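Local structure of transcriptional activator PlcR protein (Bacillus thuringiensis, 3U3W) at residues G7-K12 against I60-E65. The protein acts as a quorum-sensing virulence regulator that binds the signal peptide PapR and DNA to activate transcription. Residues are numbered along the deposited sequence; the frame is centred on the assembly and turned at random.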
loop_
_atom_site.group_PDB
_atom_site.type_symbol
_atom_site.label_atom_id
_atom_site.label_comp_id
_atom_site.label_asym_id
_atom_site.label_seq_id
_atom_site.Cartn_x
_atom_site.Cartn_y
_atom_site.Cartn_z
ATOM N N GLY A 7 -14.451 -20.895 -9.897
ATOM C CA GLY A 7 -14.763 -21.148 -11.292
ATOM C C GLY A 7 -15.450 -20.010 -12.024
ATOM O O GLY A 7 -14.979 -19.576 -13.078
ATOM N N SER A 8 -16.562 -19.521 -11.481
ATOM C CA SER A 8 -17.326 -18.485 -12.170
ATOM C C SER A 8 -16.695 -17.096 -12.062
ATOM O O SER A 8 -16.982 -16.216 -12.861
ATOM C CB SER A 8 -18.780 -18.462 -11.701
ATOM O OG SER A 8 -18.856 -18.560 -10.294
ATOM N N GLU A 9 -15.845 -16.906 -11.066
ATOM C CA GLU A 9 -15.036 -15.701 -10.988
ATOM C C GLU A 9 -14.025 -15.674 -12.142
ATOM O O GLU A 9 -13.799 -14.639 -12.780
ATOM C CB GLU A 9 -14.329 -15.623 -9.634
ATOM C CG GLU A 9 -13.598 -14.310 -9.386
ATOM C CD GLU A 9 -14.541 -13.117 -9.295
ATOM O OE1 GLU A 9 -15.775 -13.327 -9.247
ATOM O OE2 GLU A 9 -14.045 -11.969 -9.270
ATOM N N ILE A 10 -13.431 -16.823 -12.428
ATOM C CA ILE A 10 -12.536 -16.926 -13.576
ATOM C C ILE A 10 -13.277 -16.733 -14.908
ATOM O O ILE A 10 -12.772 -16.067 -15.812
ATOM C CB ILE A 10 -11.753 -18.263 -13.565
ATOM C CG1 ILE A 10 -10.684 -18.234 -12.462
ATOM C CG2 ILE A 10 -11.124 -18.541 -14.927
ATOM C CD1 ILE A 10 -9.877 -19.506 -12.350
ATOM N N LYS A 11 -14.471 -17.314 -15.018
ATOM C CA LYS A 11 -15.287 -17.216 -16.231
ATOM C C LYS A 11 -15.809 -15.796 -16.425
ATOM O O LYS A 11 -15.829 -15.270 -17.537
ATOM C CB LYS A 11 -16.467 -18.187 -16.153
ATOM C CG LYS A 11 -17.519 -18.039 -17.266
ATOM C CD LYS A 11 -18.558 -19.159 -17.159
ATOM C CE LYS A 11 -19.512 -19.202 -18.349
ATOM N NZ LYS A 11 -20.682 -18.297 -18.179
ATOM N N LYS A 12 -16.240 -15.193 -15.325
ATOM C CA LYS A 12 -16.725 -13.822 -15.319
ATOM C C LYS A 12 -15.655 -12.854 -15.825
ATOM O O LYS A 12 -15.932 -11.999 -16.665
ATOM C CB LYS A 12 -17.192 -13.450 -13.902
ATOM C CG LYS A 12 -17.431 -11.965 -13.635
ATOM C CD LYS A 12 -18.311 -11.785 -12.390
ATOM C CE LYS A 12 -18.286 -10.357 -11.849
ATOM N NZ LYS A 12 -17.068 -10.069 -11.026
ATOM N N ILE A 60 -3.165 -12.518 -7.578
ATOM C CA ILE A 60 -3.466 -13.917 -7.321
ATOM C C ILE A 60 -4.264 -14.113 -6.030
ATOM O O ILE A 60 -5.042 -15.056 -5.919
ATOM C CB ILE A 60 -2.183 -14.774 -7.332
ATOM C CG1 ILE A 60 -1.469 -14.632 -8.687
ATOM C CG2 ILE A 60 -2.506 -16.226 -7.078
ATOM C CD1 ILE A 60 -0.837 -13.247 -8.965
ATOM N N ILE A 61 -4.087 -13.213 -5.063
ATOM C CA ILE A 61 -4.775 -13.348 -3.774
ATOM C C ILE A 61 -6.290 -13.273 -3.979
ATOM O O ILE A 61 -7.071 -13.787 -3.176
ATOM C CB ILE A 61 -4.284 -12.286 -2.724
ATOM C CG1 ILE A 61 -4.940 -12.501 -1.353
ATOM C CG2 ILE A 61 -4.525 -10.856 -3.214
ATOM C CD1 ILE A 61 -4.609 -13.820 -0.691
ATOM N N HIS A 62 -6.696 -12.652 -5.082
ATOM C CA HIS A 62 -8.108 -12.538 -5.400
ATOM C C HIS A 62 -8.773 -13.899 -5.541
ATOM O O HIS A 62 -9.886 -14.107 -5.074
ATOM C CB HIS A 62 -8.321 -11.734 -6.677
ATOM C CG HIS A 62 -9.762 -11.579 -7.046
ATOM N ND1 HIS A 62 -10.695 -11.039 -6.187
ATOM C CD2 HIS A 62 -10.437 -11.909 -8.172
ATOM C CE1 HIS A 62 -11.878 -11.032 -6.770
ATOM N NE2 HIS A 62 -11.750 -11.549 -7.978
ATOM N N PHE A 63 -8.101 -14.831 -6.195
ATOM C CA PHE A 63 -8.710 -16.132 -6.400
ATOM C C PHE A 63 -8.771 -16.919 -5.101
ATOM O O PHE A 63 -9.673 -17.732 -4.887
ATOM C CB PHE A 63 -7.991 -16.889 -7.505
ATOM C CG PHE A 63 -8.040 -16.184 -8.818
ATOM C CD1 PHE A 63 -9.247 -16.004 -9.465
ATOM C CD2 PHE A 63 -6.895 -15.669 -9.389
ATOM C CE1 PHE A 63 -9.304 -15.339 -10.667
ATOM C CE2 PHE A 63 -6.947 -15.002 -10.592
ATOM C CZ PHE A 63 -8.147 -14.838 -11.229
ATOM N N TYR A 64 -7.829 -16.656 -4.211
ATOM C CA TYR A 64 -7.907 -17.262 -2.899
ATOM C C TYR A 64 -9.023 -16.638 -2.057
ATOM O O TYR A 64 -9.765 -17.354 -1.388
ATOM C CB TYR A 64 -6.557 -17.204 -2.196
ATOM C CG TYR A 64 -5.593 -18.229 -2.740
ATOM C CD1 TYR A 64 -5.501 -19.494 -2.168
ATOM C CD2 TYR A 64 -4.796 -17.945 -3.842
ATOM C CE1 TYR A 64 -4.628 -20.446 -2.670
ATOM C CE2 TYR A 64 -3.919 -18.890 -4.347
ATOM C CZ TYR A 64 -3.842 -20.136 -3.756
ATOM O OH TYR A 64 -2.974 -21.071 -4.256
ATOM N N GLU A 65 -9.158 -15.315 -2.109
ATOM C CA GLU A 65 -10.206 -14.634 -1.358
ATOM C C GLU A 65 -11.589 -15.213 -1.646
ATOM O O GLU A 65 -12.336 -15.553 -0.723
ATOM C CB GLU A 65 -10.200 -13.133 -1.651
ATOM C CG GLU A 65 -9.060 -12.391 -0.990
ATOM C CD GLU A 65 -8.956 -10.946 -1.448
ATOM O OE1 GLU A 65 -9.462 -10.630 -2.550
ATOM O OE2 GLU A 65 -8.373 -10.123 -0.704
#
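Glu9 OE2 accepts a nearly straight hydrogen bond from His62 NE2 at 2.7 Å. The oxygen sits at the ring edge, almost in the imidazole plane, whereas the donor reaches the carboxylate on its anti side and 31° out of its plane. The two flat groups are turned 66° against each other. With CG anti to the backbone N, the Glu9 chain brings its CG to 3.6 Å from His62 NE2, and the bend at chi2 (65°) then turns the carboxylate so that OE2 meets the same nitrogen. The other carboxylate oxygen, Glu9 OE1, faces Lys12 NZ one helical turn on in a long salt bridge of 3.9 Å.

Beside this polar pair the contact turns apolar: Ile10 CG1 rests 3.7 Å from Phe63 CE1, the two side chains crossing at about a right angle. Phe63 also packs on Leu49 and Ala53 of helix 46-56, and Ile10 on Ile37 of helix 31-38, which ties both segments into the hydrophobic core of the helix-turn-helix domain. The His62 ring also meets His189 of the second subunit edge-to-face, so the domain's first helix is linked through one imidazole to the dimer partner. The nearby carboxylate would be expected to favour the protonated, charged form of His62, which Lys12 NZ, 6.3 Å from His62 NE2, would partly oppose.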